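Side-chain contacts in fucolectin-related protein (Streptococcus pneumoniae, PDB 2WMF), which probably hydrolyses glycosidic linkages in host blood-group carbohydrate antigens as the catalytic module of a family 98 glycoside hydrolase: residues A[40-45]-A[307-312]; A[64-69]-A[297-302]. All coordinates share one frame; numbering follows the deposited sequence.

Two phenylalanines tie contact 1 and contact 2, whose centres lie about 5 Å apart, into one hydrophobic cluster. In contact 1, F309 of helix 307-322 reaches barrel strand 39-45; in contact 2, F299 reaches the loop after helix 59-64. The two rings meet edge-to-face. F299 CD2 also lies 3.5 Å from P43 O, and F309 CE2 lies 3.6 Å from A65 O, so each ring touches a segment of the other contact. Contact 2 is nested inside the chain loop closed by contact 1. Contact 1 lies on the outer side of the barrel's first strand, and contact 2 adjoins it through F299 and I66, both touching S42. Catalytic centres of such barrels usually sit at the C-terminal mouth.

Contact 1: A[40-45]-A[307-312]; sequences LLSPLY and PAFTKG
The F309 ring meets the strand mainly through CE1, which lies 3.8 Å from S42 OG and 4.2 Å from L40 CD2. Both approach at a slant to the ring plane, neither squarely over a face nor squarely at the rim. Beyond the two segments, F309 forms a T-shaped (edge-to-face) pair with F299. S42 OG also lies 4.0 Å from F309 CZ, so the hydroxyl spans the CE1-CZ bond in a van der Waals contact. Only apolar and van der Waals packing joins the two segments. F309 reaches across because its CG is anti to the backbone N (chi1 -172°), extending the ring from the helix toward the strand. L40 crosses the ring obliquely and also packs on I313, I314 and F317 of the same helix. At the helix start, T306 OG1 accepts a hydrogen bond from F309 N, anchoring the backbone that carries the ring. Alternate residues L40 and S42 face outward from a closed barrel of eight parallel strands, and a helix following the last strand packs over the first: the layered architecture of a (beta/alpha)8, or TIM, barrel.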
ATOM      1  N   LEU A  40       4.116  -7.004  -6.838  1.00  8.25           N
ATOM      2  CA  LEU A  40       2.810  -7.275  -6.204  1.00  8.64           C
ATOM      3  C   LEU A  40       2.856  -8.655  -5.575  1.00  9.04           C
ATOM      4  O   LEU A  40       3.069  -9.647  -6.271  1.00  8.89           O
ATOM      5  CB  LEU A  40       1.694  -7.180  -7.252  1.00  8.90           C
ATOM      6  CG  LEU A  40       0.272  -7.576  -6.799  1.00  8.30           C
ATOM      7  CD1 LEU A  40      -0.253  -6.482  -5.849  1.00  9.07           C
ATOM      8  CD2 LEU A  40      -0.723  -7.788  -7.965  1.00 10.84           C
ATOM      9  N   LEU A  41       2.628  -8.719  -4.254  1.00  8.55           N
ATOM     10  CA  LEU A  41       2.520  -9.942  -3.522  1.00  9.74           C
ATOM     11  C   LEU A  41       1.032 -10.282  -3.248  1.00  9.08           C
ATOM     12  O   LEU A  41       0.262  -9.431  -2.814  1.00  9.30           O
ATOM     13  CB  LEU A  41       3.272  -9.880  -2.193  1.00  9.96           C
ATOM     14  CG  LEU A  41       4.800  -9.797  -2.290  1.00 10.72           C
ATOM     15  CD1 LEU A  41       5.436  -9.335  -0.960  1.00 11.68           C
ATOM     16  CD2 LEU A  41       5.366 -11.148  -2.726  1.00 12.25           C
ATOM     17  N   SER A  42       0.676 -11.522  -3.535  1.00  8.92           N
ATOM     18  CA  SER A  42      -0.641 -12.084  -3.253  1.00  9.24           C
ATOM     19  C   SER A  42      -0.473 -13.324  -2.386  1.00  9.32           C
ATOM     20  O   SER A  42       0.276 -14.227  -2.737  1.00  9.65           O
ATOM     21  CB  SER A  42      -1.396 -12.412  -4.532  1.00  9.14           C
ATOM     22  OG  SER A  42      -1.414 -11.317  -5.436  1.00  9.28           O
ATOM     23  N   PRO A  43      -1.139 -13.356  -1.209  1.00  9.65           N
ATOM     24  CA  PRO A  43      -0.880 -14.399  -0.239  1.00 10.17           C
ATOM     25  C   PRO A  43      -1.813 -15.615  -0.215  1.00 10.15           C
ATOM     26  O   PRO A  43      -3.043 -15.490  -0.430  1.00  9.95           O
ATOM     27  CB  PRO A  43      -1.018 -13.662   1.094  1.00 10.14           C
ATOM     28  CG  PRO A  43      -2.084 -12.669   0.813  1.00 10.16           C
ATOM     29  CD  PRO A  43      -2.030 -12.316  -0.644  1.00  8.47           C
ATOM     30  N   LEU A  44      -1.201 -16.767   0.048  1.00 10.41           N
ATOM     31  CA  LEU A  44      -1.892 -18.026   0.409  1.00 10.34           C
ATOM     32  C   LEU A  44      -1.487 -18.449   1.850  1.00  9.94           C
ATOM     33  O   LEU A  44      -0.396 -18.148   2.350  1.00 10.60           O
ATOM     34  CB  LEU A  44      -1.483 -19.136  -0.582  1.00 10.00           C
ATOM     35  CG  LEU A  44      -1.963 -18.961  -2.038  1.00 10.26           C
ATOM     36  CD1 LEU A  44      -1.239 -19.998  -2.977  1.00 11.56           C
ATOM     37  CD2 LEU A  44      -3.544 -18.988  -2.230  1.00 11.32           C
ATOM     38  N   TYR A  45      -2.372 -19.209   2.494  1.00 11.18           N
ATOM     39  CA  TYR A  45      -2.280 -19.522   3.927  1.00 11.87           C
ATOM     40  C   TYR A  45      -2.440 -21.026   4.155  1.00 12.78           C
ATOM     41  O   TYR A  45      -3.355 -21.653   3.610  1.00 12.47           O
ATOM     42  CB  TYR A  45      -3.340 -18.743   4.719  1.00 12.66           C
ATOM     43  CG  TYR A  45      -3.101 -17.266   4.599  1.00 10.85           C
ATOM     44  CD1 TYR A  45      -2.345 -16.582   5.518  1.00 13.52           C
ATOM     45  CD2 TYR A  45      -3.607 -16.565   3.521  1.00 14.20           C
ATOM     46  CE1 TYR A  45      -2.096 -15.219   5.367  1.00 13.33           C
ATOM     47  CE2 TYR A  45      -3.360 -15.204   3.351  1.00 12.36           C
ATOM     48  CZ  TYR A  45      -2.593 -14.538   4.287  1.00 14.06           C
ATOM     49  OH  TYR A  45      -2.346 -13.178   4.141  1.00 14.26           O
ATOM     50  N   PRO A 307     -13.622  -8.696  -6.434  1.00  8.90           N
ATOM     51  CA  PRO A 307     -13.623  -7.353  -7.023  1.00  9.22           C
ATOM     52  C   PRO A 307     -12.596  -6.398  -6.416  1.00  8.50           C
ATOM     53  O   PRO A 307     -12.018  -5.569  -7.137  1.00  8.23           O
ATOM     54  CB  PRO A 307     -15.062  -6.875  -6.800  1.00 10.16           C
ATOM     55  CG  PRO A 307     -15.849  -8.175  -6.814  1.00  9.71           C
ATOM     56  CD  PRO A 307     -14.981  -9.141  -6.062  1.00  9.10           C
ATOM     57  N   ALA A 308     -12.313  -6.542  -5.124  1.00  8.36           N
ATOM     58  CA  ALA A 308     -11.279  -5.687  -4.457  1.00  8.34           C
ATOM     59  C   ALA A 308      -9.942  -5.929  -5.157  1.00  8.28           C
ATOM     60  O   ALA A 308      -9.170  -4.969  -5.456  1.00  7.94           O
ATOM     61  CB  ALA A 308     -11.194  -5.980  -2.916  1.00  9.19           C
ATOM     62  N   PHE A 309      -9.717  -7.196  -5.533  1.00  8.50           N
ATOM     63  CA  PHE A 309      -8.492  -7.544  -6.285  1.00  8.35           C
ATOM     64  C   PHE A 309      -8.555  -7.020  -7.725  1.00  8.77           C
ATOM     65  O   PHE A 309      -7.680  -6.244  -8.162  1.00  9.38           O
ATOM     66  CB  PHE A 309      -8.208  -9.051  -6.258  1.00  9.27           C
ATOM     67  CG  PHE A 309      -6.862  -9.433  -6.840  1.00  8.54           C
ATOM     68  CD1 PHE A 309      -5.688  -8.996  -6.231  1.00  7.56           C
ATOM     69  CD2 PHE A 309      -6.766 -10.196  -8.020  1.00  9.81           C
ATOM     70  CE1 PHE A 309      -4.415  -9.342  -6.739  1.00  9.91           C
ATOM     71  CE2 PHE A 309      -5.490 -10.532  -8.557  1.00 10.31           C
ATOM     72  CZ  PHE A 309      -4.331 -10.114  -7.889  1.00 11.25           C
ATOM     73  N   THR A 310      -9.556  -7.457  -8.467  1.00  8.33           N
ATOM     74  CA  THR A 310      -9.642  -7.171  -9.920  1.00  9.87           C
ATOM     75  C   THR A 310      -9.921  -5.727 -10.343  1.00  9.36           C
ATOM     76  O   THR A 310      -9.418  -5.262 -11.394  1.00  9.90           O
ATOM     77  CB  THR A 310     -10.633  -8.124 -10.618  1.00 11.02           C
ATOM     78  OG1 THR A 310     -11.968  -7.771 -10.238  1.00 12.16           O
ATOM     79  CG2 THR A 310     -10.300  -9.589 -10.308  1.00 10.29           C
ATOM     80  N   LYS A 311     -10.683  -5.016  -9.508  1.00  9.81           N
ATOM     81  CA  LYS A 311     -11.136  -3.694  -9.764  1.00 10.14           C
ATOM     82  C   LYS A 311     -10.633  -2.646  -8.769  1.00  8.98           C
ATOM     83  O   LYS A 311     -10.977  -1.467  -8.916  1.00  9.72           O
ATOM     84  CB  LYS A 311     -12.678  -3.670  -9.860  1.00 10.77           C
ATOM     85  CG  LYS A 311     -13.173  -4.255 -11.187  1.00 13.21           C
ATOM     86  CD  LYS A 311     -14.696  -4.010 -11.408  1.00 13.89           C
ATOM     87  CE  LYS A 311     -15.197  -4.158 -12.879  1.00 15.23           C
ATOM     88  NZ  LYS A 311     -16.664  -3.752 -13.126  1.00 15.26           N
ATOM     89  N   GLY A 312      -9.848  -3.068  -7.762  1.00  8.34           N
ATOM     90  CA  GLY A 312      -9.250  -2.149  -6.796  1.00  9.30           C
ATOM     91  C   GLY A 312      -7.724  -2.205  -6.869  1.00  8.97           C
ATOM     92  O   GLY A 312      -7.081  -1.245  -7.296  1.00  8.54           O
TER

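Contact 2: A[64-69]-A[297-302]; sequences EAIPED and YTFMTN
The methyl group of A65 is the bump of this contact, and F299 and M300 form the hollow that receives it. A65 CB lies 3.8 Å from M300 SD on one flank and 4.0 Å from F299 CE1 on the other, while SD and CE1 stand 4.6 Å apart, forming a shallow notch between a thioether and a ring corner. M300 shapes its half of this notch by running out almost fully extended as far as the sulfur and then bending at chi3 (66°). The bend turns its terminal methyl back to the ring, with M300 CE 3.9 Å from F299 CE2. Nearer the backbone, M300 CB lies above one face of the same ring, offset toward the rim, so the methionine wraps its neighbour.

I66 adds a second bump. Its CD1 tip comes to 4.2 Å from F299 CE1, and the two side chains cross at about a right angle, so one ring corner serves both residues of the loop. I66 also touches F309 and S42, which carries the apolar contact on toward the barrel wall. Behind the hollow, M300 O accepts a hydrogen bond from N57 ND2, and strand 300-301 pairs with strand 304-305 in a short antiparallel hairpin. The contact therefore joins two connections of a (beta/alpha)8 barrel: the segment between its first and second strands, and the hairpin-bearing segment that leads from its eighth strand to helix 307-322.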
ATOM      1  N   GLU A  64      -3.063 -18.368 -11.631  1.00 12.36           N
ATOM      2  CA  GLU A  64      -4.090 -18.094 -12.662  1.00 13.82           C
ATOM      3  C   GLU A  64      -4.798 -16.755 -12.463  1.00 13.18           C
ATOM      4  O   GLU A  64      -5.191 -16.113 -13.436  1.00 13.78           O
ATOM      5  CB  GLU A  64      -5.101 -19.237 -12.769  1.00 13.90           C
ATOM      6  CG  GLU A  64      -4.449 -20.476 -13.394  1.00 18.22           C
ATOM      7  CD  GLU A  64      -5.318 -21.710 -13.401  1.00 20.00           C
ATOM      8  OE1 GLU A  64      -6.405 -21.687 -12.761  1.00 24.29           O
ATOM      9  OE2 GLU A  64      -4.899 -22.725 -14.040  1.00 25.52           O
ATOM     10  N   ALA A  65      -4.912 -16.326 -11.214  1.00 13.17           N
ATOM     11  CA  ALA A  65      -5.593 -15.074 -10.879  1.00 12.24           C
ATOM     12  C   ALA A  65      -4.816 -13.819 -11.296  1.00 12.12           C
ATOM     13  O   ALA A  65      -5.369 -12.725 -11.384  1.00 11.93           O
ATOM     14  CB  ALA A  65      -5.871 -15.023  -9.347  1.00 12.72           C
ATOM     15  N   ILE A  66      -3.505 -13.979 -11.516  1.00 10.96           N
ATOM     16  CA  ILE A  66      -2.620 -12.842 -11.792  1.00 11.47           C
ATOM     17  C   ILE A  66      -2.649 -12.596 -13.307  1.00 12.44           C
ATOM     18  O   ILE A  66      -2.266 -13.520 -14.111  1.00 12.33           O
ATOM     19  CB  ILE A  66      -1.176 -13.087 -11.345  1.00 10.96           C
ATOM     20  CG1 ILE A  66      -1.076 -13.547  -9.877  1.00 11.11           C
ATOM     21  CG2 ILE A  66      -0.325 -11.852 -11.646  1.00 10.93           C
ATOM     22  CD1 ILE A  66      -1.738 -12.650  -8.816  1.00 10.77           C
ATOM     23  N   PRO A  67      -3.133 -11.409 -13.727  1.00 11.79           N
ATOM     24  CA  PRO A  67      -3.181 -11.172 -15.171  1.00 13.26           C
ATOM     25  C   PRO A  67      -1.823 -11.303 -15.842  1.00 14.26           C
ATOM     26  O   PRO A  67      -0.787 -11.064 -15.225  1.00 13.58           O
ATOM     27  CB  PRO A  67      -3.701  -9.748 -15.283  1.00 13.73           C
ATOM     28  CG  PRO A  67      -4.404  -9.492 -14.014  1.00 12.91           C
ATOM     29  CD  PRO A  67      -3.707 -10.286 -12.958  1.00 12.32           C
ATOM     30  N   GLU A  68      -1.840 -11.669 -17.122  1.00 15.23           N
ATOM     31  CA  GLU A  68      -0.584 -11.943 -17.810  1.00 16.02           C
ATOM     32  C   GLU A  68       0.372 -10.753 -17.850  1.00 15.10           C
ATOM     33  O   GLU A  68       1.576 -10.941 -17.740  1.00 15.33           O
ATOM     34  CB  GLU A  68      -0.860 -12.434 -19.216  1.00 17.89           C
ATOM     35  CG  GLU A  68      -1.319 -13.877 -19.272  1.00 21.77           C
ATOM     36  CD  GLU A  68      -0.470 -14.890 -18.482  1.00 24.13           C
ATOM     37  OE1 GLU A  68       0.771 -15.026 -18.740  1.00 28.11           O
ATOM     38  OE2 GLU A  68      -1.087 -15.580 -17.641  1.00 22.40           O
ATOM     39  N   ASP A  69      -0.159  -9.539 -17.999  1.00 14.75           N
ATOM     40  CA  ASP A  69       0.690  -8.328 -18.003  1.00 14.61           C
ATOM     41  C   ASP A  69       1.277  -7.997 -16.637  1.00 13.43           C
ATOM     42  O   ASP A  69       2.261  -7.260 -16.547  1.00 13.50           O
ATOM     43  CB  ASP A  69      -0.066  -7.121 -18.541  1.00 15.29           C
ATOM     44  CG  ASP A  69      -1.288  -6.776 -17.727  1.00 17.24           C
ATOM     45  OD1 ASP A  69      -2.125  -7.679 -17.491  1.00 18.35           O
ATOM     46  OD2 ASP A  69      -1.425  -5.598 -17.329  1.00 21.06           O
ATOM     47  N   TYR A 297     -10.977 -10.997   1.325  1.00  8.05           N
ATOM     48  CA  TYR A 297     -11.503  -9.834   0.643  1.00  7.35           C
ATOM     49  C   TYR A 297     -10.593  -9.306  -0.459  1.00  7.53           C
ATOM     50  O   TYR A 297     -11.049  -8.993  -1.540  1.00  7.65           O
ATOM     51  CB  TYR A 297     -11.715  -8.713   1.653  1.00  7.74           C
ATOM     52  CG  TYR A 297     -12.287  -7.423   1.086  1.00  7.38           C
ATOM     53  CD1 TYR A 297     -13.438  -7.415   0.322  1.00  6.57           C
ATOM     54  CD2 TYR A 297     -11.689  -6.181   1.373  1.00  8.60           C
ATOM     55  CE1 TYR A 297     -13.991  -6.254  -0.124  1.00  8.08           C
ATOM     56  CE2 TYR A 297     -12.238  -5.012   0.925  1.00  6.92           C
ATOM     57  CZ  TYR A 297     -13.376  -5.020   0.165  1.00  7.02           C
ATOM     58  OH  TYR A 297     -13.961  -3.839  -0.297  1.00  8.97           O
ATOM     59  N   THR A 298      -9.315  -9.215  -0.147  1.00  8.03           N
ATOM     60  CA  THR A 298      -8.347  -8.502  -1.008  1.00  8.02           C
ATOM     61  C   THR A 298      -7.762  -9.372  -2.142  1.00  8.65           C
ATOM     62  O   THR A 298      -7.070  -8.823  -3.006  1.00  9.64           O
ATOM     63  CB  THR A 298      -7.187  -7.867  -0.185  1.00  8.15           C
ATOM     64  OG1 THR A 298      -6.529  -8.856   0.610  1.00 11.19           O
ATOM     65  CG2 THR A 298      -7.689  -6.772   0.769  1.00  7.29           C
ATOM     66  N   PHE A 299      -7.984 -10.682  -2.135  1.00  9.41           N
ATOM     67  CA  PHE A 299      -7.395 -11.546  -3.160  1.00  9.15           C
ATOM     68  C   PHE A 299      -8.363 -12.530  -3.780  1.00  9.01           C
ATOM     69  O   PHE A 299      -8.803 -12.324  -4.900  1.00  9.12           O
ATOM     70  CB  PHE A 299      -6.124 -12.242  -2.619  1.00  9.49           C
ATOM     71  CG  PHE A 299      -5.396 -13.095  -3.636  1.00  8.71           C
ATOM     72  CD1 PHE A 299      -5.293 -12.705  -4.998  1.00  9.87           C
ATOM     73  CD2 PHE A 299      -4.785 -14.276  -3.228  1.00  9.95           C
ATOM     74  CE1 PHE A 299      -4.615 -13.497  -5.913  1.00 10.10           C
ATOM     75  CE2 PHE A 299      -4.111 -15.074  -4.134  1.00  9.22           C
ATOM     76  CZ  PHE A 299      -4.023 -14.678  -5.481  1.00  9.22           C
ATOM     77  N   MET A 300      -8.763 -13.565  -3.029  1.00  9.36           N
ATOM     78  CA  MET A 300      -9.425 -14.729  -3.670  1.00 10.00           C
ATOM     79  C   MET A 300     -10.024 -15.630  -2.572  1.00  9.01           C
ATOM     80  O   MET A 300      -9.441 -15.800  -1.519  1.00  9.59           O
ATOM     81  CB  MET A 300      -8.368 -15.506  -4.487  1.00 11.80           C
ATOM     82  CG  MET A 300      -8.825 -16.447  -5.492  1.00 12.95           C
ATOM     83  SD  MET A 300      -7.423 -17.056  -6.520  1.00 12.51           S
ATOM     84  CE  MET A 300      -6.454 -17.979  -5.355  1.00 10.01           C
ATOM     85  N   THR A 301     -11.183 -16.219  -2.868  1.00  9.80           N
ATOM     86  CA  THR A 301     -11.686 -17.361  -2.122  1.00  9.43           C
ATOM     87  C   THR A 301     -12.181 -18.376  -3.155  1.00  8.97           C
ATOM     88  O   THR A 301     -12.725 -18.021  -4.233  1.00 10.12           O
ATOM     89  CB  THR A 301     -12.820 -17.016  -1.106  1.00  8.69           C
ATOM     90  OG1 THR A 301     -13.988 -16.602  -1.815  1.00  9.73           O
ATOM     91  CG2 THR A 301     -12.317 -15.906  -0.043  1.00  9.80           C
ATOM     92  N   ASN A 302     -11.980 -19.636  -2.825  1.00 10.37           N
ATOM     93  CA  ASN A 302     -12.379 -20.763  -3.702  1.00 11.13           C
ATOM     94  C   ASN A 302     -11.855 -20.586  -5.142  1.00 11.67           C
ATOM     95  O   ASN A 302     -12.515 -20.953  -6.139  1.00 11.59           O
ATOM     96  CB  ASN A 302     -13.900 -20.931  -3.670  1.00 11.69           C
ATOM     97  CG  ASN A 302     -14.392 -21.347  -2.315  1.00 12.82           C
ATOM     98  OD1 ASN A 302     -13.685 -22.051  -1.576  1.00 14.98           O
ATOM     99  ND2 ASN A 302     -15.585 -20.880  -1.947  1.00 13.94           N
TER